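PDB 4U9K: NO-binding heme-dependent sensor protein from Shewanella oneidensis, which probably senses nitric oxide through a bound haem-type cofactor, as expected of an H-NOX domain, and also holds a zinc ion. Local coordinates for residues V65-G70 with C141-L146. The protein carries 3 engineered substitutions. Residues are numbered along the deposited sequence; the frame is centred on the assembly and turned at random.
Sequences VVKAFG and CAEGLL. With MNH (manganese protoporphyrin IX), chain C; NO (nitric oxide), chain E.
Gly-70 and Gly-144 meet backbone to backbone, their CA atoms 4.0 Å apart, and illustrate how paired glycines let two helices come unusually close. The segment axes of helices 62-80 and 139-152 approach to 6.4 Å and cross at -37°. With only hydrogens on their CA atoms, the two glycines bring Gly-70 C to 3.4 Å from Gly-144 C. In place of side chains, two CA-H···O contacts line the interface: Gly-144 CA lies 3.1 Å from Lys-67 O, and Leu-145 CA donates in the same way to Gly-70 O.

Side chains flank this seam by van der Waals contact. Val-66 sends CG1, anti to its own N (chi1 172°), against Cys-141 CB at 3.8 Å, while the sulfur of Cys-141 rests by Gly-70 CA. The two methyls of Leu-145 divide their contacts: CD2 touches Gly-70 O at 3.4 Å, and CD1 is the nearer to the nitric oxide on manganese, 3.4 Å from its oxygen.

Beside the seam, the charged chains slant past each other. Lys-67, fully extended, runs its CG beside Gly-144 and brings NZ within 3.6 Å of Glu-143 OE2, a long salt bridge. The other carboxylate oxygen, OE1, is hydrogen-bonded to ND1 of the zinc ligand His-161.

Glu-143, a second-shell residue of the zinc site, thus joins Lys-67 to His-161, and the lysine charge would tend to stabilise the carboxylate; the close glycine seam lies directly behind Leu-145, whose CB and CD1 cover the distal, nitric oxide-bearing face of the porphyrin.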
ATOM      1  N   VAL A  65      -1.550 -11.713   1.609  1.00 57.65           N
ATOM      2  CA  VAL A  65      -1.058 -11.453   0.272  1.00 58.49           C
ATOM      3  C   VAL A  65      -1.179  -9.966  -0.069  1.00 58.25           C
ATOM      4  O   VAL A  65      -0.298  -9.373  -0.678  1.00 56.12           O
ATOM      5  CB  VAL A  65      -1.817 -12.312  -0.712  1.00 60.74           C
ATOM      6  CG1 VAL A  65      -1.498 -11.952  -2.118  1.00 62.22           C
ATOM      7  CG2 VAL A  65      -1.441 -13.732  -0.486  1.00 64.63           C
ATOM      8  N   VAL A  66      -2.279  -9.368   0.354  1.00 57.05           N
ATOM      9  CA  VAL A  66      -2.521  -7.955   0.145  1.00 56.11           C
ATOM     10  C   VAL A  66      -1.484  -7.179   0.930  1.00 54.82           C
ATOM     11  O   VAL A  66      -0.896  -6.243   0.388  1.00 51.19           O
ATOM     12  CB  VAL A  66      -3.970  -7.580   0.549  1.00 53.42           C
ATOM     13  CG1 VAL A  66      -4.209  -6.097   0.534  1.00 52.67           C
ATOM     14  CG2 VAL A  66      -4.910  -8.230  -0.401  1.00 56.81           C
ATOM     15  N   LYS A  67      -1.205  -7.600   2.163  1.00 53.38           N
ATOM     16  CA  LYS A  67      -0.214  -6.931   2.997  1.00 53.73           C
ATOM     17  C   LYS A  67       1.170  -7.033   2.384  1.00 53.24           C
ATOM     18  O   LYS A  67       1.962  -6.109   2.488  1.00 51.28           O
ATOM     19  CB  LYS A  67      -0.185  -7.528   4.401  1.00 53.72           C
ATOM     20  CG  LYS A  67       0.811  -6.862   5.363  1.00 50.52           C
ATOM     21  CD  LYS A  67       0.589  -7.389   6.756  1.00 53.39           C
ATOM     22  CE  LYS A  67       1.812  -7.189   7.651  1.00 56.44           C
ATOM     23  NZ  LYS A  67       1.615  -7.825   9.063  1.00 60.42           N
ATOM     24  N   ALA A  68       1.462  -8.139   1.732  1.00 53.46           N
ATOM     25  CA  ALA A  68       2.793  -8.322   1.226  1.00 55.47           C
ATOM     26  C   ALA A  68       2.953  -7.437  -0.029  1.00 55.85           C
ATOM     27  O   ALA A  68       4.034  -6.867  -0.268  1.00 53.46           O
ATOM     28  CB  ALA A  68       3.071  -9.762   0.904  1.00 57.40           C
ATOM     29  N   PHE A  69       1.877  -7.352  -0.813  1.00 53.36           N
ATOM     30  CA  PHE A  69       1.796  -6.438  -1.943  1.00 53.45           C
ATOM     31  C   PHE A  69       2.013  -4.974  -1.520  1.00 50.49           C
ATOM     32  O   PHE A  69       2.836  -4.279  -2.069  1.00 50.69           O
ATOM     33  CB  PHE A  69       0.465  -6.604  -2.632  1.00 52.60           C
ATOM     34  CG  PHE A  69       0.270  -5.704  -3.778  1.00 52.02           C
ATOM     35  CD1 PHE A  69       1.258  -5.566  -4.752  1.00 53.97           C
ATOM     36  CD2 PHE A  69      -0.889  -4.999  -3.911  1.00 52.79           C
ATOM     37  CE1 PHE A  69       1.064  -4.721  -5.840  1.00 53.40           C
ATOM     38  CE2 PHE A  69      -1.072  -4.147  -4.981  1.00 52.22           C
ATOM     39  CZ  PHE A  69      -0.111  -4.008  -5.944  1.00 51.34           C
ATOM     40  N   GLY A  70       1.292  -4.529  -0.510  1.00 50.56           N
ATOM     41  CA  GLY A  70       1.483  -3.206   0.035  1.00 49.51           C
ATOM     42  C   GLY A  70       2.931  -2.963   0.329  1.00 51.94           C
ATOM     43  O   GLY A  70       3.445  -1.897   0.081  1.00 48.98           O
ATOM     44  N   CYS A 141      -3.523  -3.456   2.898  1.00 47.72           N
ATOM     45  CA  CYS A 141      -2.611  -2.896   1.919  1.00 47.29           C
ATOM     46  C   CYS A 141      -1.901  -1.736   2.579  1.00 46.75           C
ATOM     47  O   CYS A 141      -0.714  -1.540   2.399  1.00 45.60           O
ATOM     48  CB  CYS A 141      -3.331  -2.416   0.653  1.00 49.11           C
ATOM     49  SG  CYS A 141      -2.113  -2.065  -0.635  1.00 50.08           S
ATOM     50  N   ALA A 142      -2.622  -0.984   3.395  1.00 45.97           N
ATOM     51  CA  ALA A 142      -2.001   0.134   4.098  1.00 45.25           C
ATOM     52  C   ALA A 142      -0.946  -0.305   5.117  1.00 49.27           C
ATOM     53  O   ALA A 142       0.067   0.387   5.269  1.00 45.75           O
ATOM     54  CB  ALA A 142      -3.026   0.961   4.782  1.00 44.39           C
ATOM     55  N   GLU A 143      -1.177  -1.434   5.808  1.00 45.96           N
ATOM     56  CA  GLU A 143      -0.138  -2.005   6.702  1.00 49.08           C
ATOM     57  C   GLU A 143       1.131  -2.357   5.941  1.00 48.69           C
ATOM     58  O   GLU A 143       2.229  -2.003   6.331  1.00 48.43           O
ATOM     59  CB  GLU A 143      -0.619  -3.264   7.415  1.00 47.80           C
ATOM     60  CG  GLU A 143      -1.327  -3.029   8.704  1.00 52.17           C
ATOM     61  CD  GLU A 143      -1.369  -4.274   9.597  1.00 49.70           C
ATOM     62  OE1 GLU A 143      -2.512  -4.550  10.053  1.00 50.36           O
ATOM     63  OE2 GLU A 143      -0.337  -4.961   9.852  1.00 54.42           O
ATOM     64  N   GLY A 144       0.973  -3.074   4.854  1.00 48.30           N
ATOM     65  CA  GLY A 144       2.095  -3.346   3.983  1.00 48.57           C
ATOM     66  C   GLY A 144       2.838  -2.073   3.607  1.00 48.21           C
ATOM     67  O   GLY A 144       4.079  -2.012   3.732  1.00 49.27           O
ATOM     68  N   LEU A 145       2.108  -1.050   3.148  1.00 48.09           N
ATOM     69  CA  LEU A 145       2.782   0.194   2.713  1.00 47.29           C
ATOM     70  C   LEU A 145       3.573   0.820   3.861  1.00 48.57           C
ATOM     71  O   LEU A 145       4.634   1.384   3.627  1.00 47.67           O
ATOM     72  CB  LEU A 145       1.780   1.218   2.164  1.00 44.38           C
ATOM     73  CG  LEU A 145       1.246   0.747   0.823  1.00 45.37           C
ATOM     74  CD1 LEU A 145      -0.184   1.235   0.596  1.00 46.46           C
ATOM     75  CD2 LEU A 145       2.129   1.209  -0.280  1.00 46.86           C
ATOM     76  N   LEU A 146       3.055   0.708   5.090  1.00 46.38           N
ATOM     77  CA  LEU A 146       3.742   1.289   6.233  1.00 47.85           C
ATOM     78  C   LEU A 146       4.997   0.508   6.504  1.00 49.24           C
ATOM     79  O   LEU A 146       6.012   1.094   6.831  1.00 49.17           O
ATOM     80  CB  LEU A 146       2.870   1.355   7.458  1.00 46.09           C
ATOM     81  CG  LEU A 146       1.755   2.372   7.278  1.00 46.88           C
ATOM     82  CD1 LEU A 146       0.706   2.114   8.266  1.00 46.73           C
ATOM     83  CD2 LEU A 146       2.226   3.777   7.438  1.00 45.72           C
TER
HETATM   84 MN   MNH C 201      -0.976   5.368  -1.501  1.00 47.39          MN
HETATM   85  CHA MNH C 201      -3.514   4.321  -3.023  1.00 47.30           C
HETATM   86  CHB MNH C 201      -2.143   4.198   1.336  1.00 46.82           C
HETATM   87  CHC MNH C 201       1.971   5.964  -0.016  1.00 47.99           C
HETATM   88  CHD MNH C 201       0.086   6.883  -4.116  1.00 47.21           C
HETATM   89  NA  MNH C 201      -2.836   4.596  -0.859  1.00 46.84           N
HETATM   90  C1A MNH C 201      -3.679   3.913  -1.727  1.00 46.72           C
HETATM   91  C2A MNH C 201      -4.484   2.898  -1.040  1.00 45.66           C
HETATM   92  C3A MNH C 201      -4.049   2.831   0.241  1.00 45.07           C
HETATM   93  C4A MNH C 201      -3.012   3.850   0.313  1.00 46.21           C
HETATM   94  CMA MNH C 201      -4.413   1.966   1.417  1.00 43.92           C
HETATM   95  CAA MNH C 201      -5.566   2.020  -1.753  1.00 45.19           C
HETATM   96  CBA MNH C 201      -6.929   2.680  -1.903  1.00 47.17           C
HETATM   97  CGA MNH C 201      -7.862   2.952  -0.751  1.00 48.15           C
HETATM   98  O1A MNH C 201      -8.937   3.568  -0.962  1.00 51.60           O
HETATM   99  O2A MNH C 201      -7.426   2.470   0.332  1.00 46.30           O
HETATM  100  NB  MNH C 201      -0.259   5.268   0.579  1.00 47.08           N
HETATM  101  C1B MNH C 201      -0.844   4.620   1.658  1.00 47.06           C
HETATM  102  C2B MNH C 201      -0.061   4.570   2.880  1.00 47.43           C
HETATM  103  C3B MNH C 201       1.084   5.081   2.324  1.00 47.92           C
HETATM  104  C4B MNH C 201       1.050   5.474   0.958  1.00 47.56           C
HETATM  105  CMB MNH C 201      -0.535   4.005   4.227  1.00 47.45           C
HETATM  106  CAB MNH C 201       2.379   5.288   3.065  1.00 48.91           C
HETATM  107  CBB MNH C 201       3.501   4.461   3.611  1.00 50.46           C
HETATM  108  NC  MNH C 201       0.890   6.375  -2.013  1.00 47.30           N
HETATM  109  C1C MNH C 201       2.086   6.412  -1.319  1.00 47.93           C
HETATM  110  C2C MNH C 201       3.148   6.963  -2.145  1.00 48.62           C
HETATM  111  C3C MNH C 201       2.556   7.210  -3.323  1.00 47.99           C
HETATM  112  C4C MNH C 201       1.165   6.889  -3.258  1.00 47.39           C
HETATM  113  CMC MNH C 201       4.594   7.164  -1.703  1.00 50.45           C
HETATM  114  CAC MNH C 201       3.128   7.814  -4.565  1.00 48.28           C
HETATM  115  CBC MNH C 201       3.390   9.265  -4.652  1.00 48.51           C
HETATM  116  ND  MNH C 201      -1.753   5.758  -3.402  1.00 47.51           N
HETATM  117  C1D MNH C 201      -1.116   6.307  -4.512  1.00 47.63           C
HETATM  118  C2D MNH C 201      -1.864   6.051  -5.744  1.00 47.86           C
HETATM  119  C3D MNH C 201      -2.960   5.389  -5.318  1.00 48.13           C
HETATM  120  C4D MNH C 201      -2.853   5.117  -3.925  1.00 47.91           C
HETATM  121  CMD MNH C 201      -1.507   6.498  -7.142  1.00 48.64           C
HETATM  122  CAD MNH C 201      -4.033   4.787  -6.201  1.00 48.55           C
HETATM  123  CBD MNH C 201      -5.313   5.574  -6.346  1.00 51.73           C
HETATM  124  CGD MNH C 201      -6.150   4.939  -7.460  1.00 52.42           C
HETATM  125  O1D MNH C 201      -5.859   3.758  -7.813  1.00 50.37           O
HETATM  126  O2D MNH C 201      -7.079   5.604  -8.062  1.00 55.88           O
HETATM  127  N    NO E 203      -0.495   3.956  -1.960  1.00 47.78           N
HETATM  128  O    NO E 203      -0.507   2.663  -2.458  1.00 70.23           O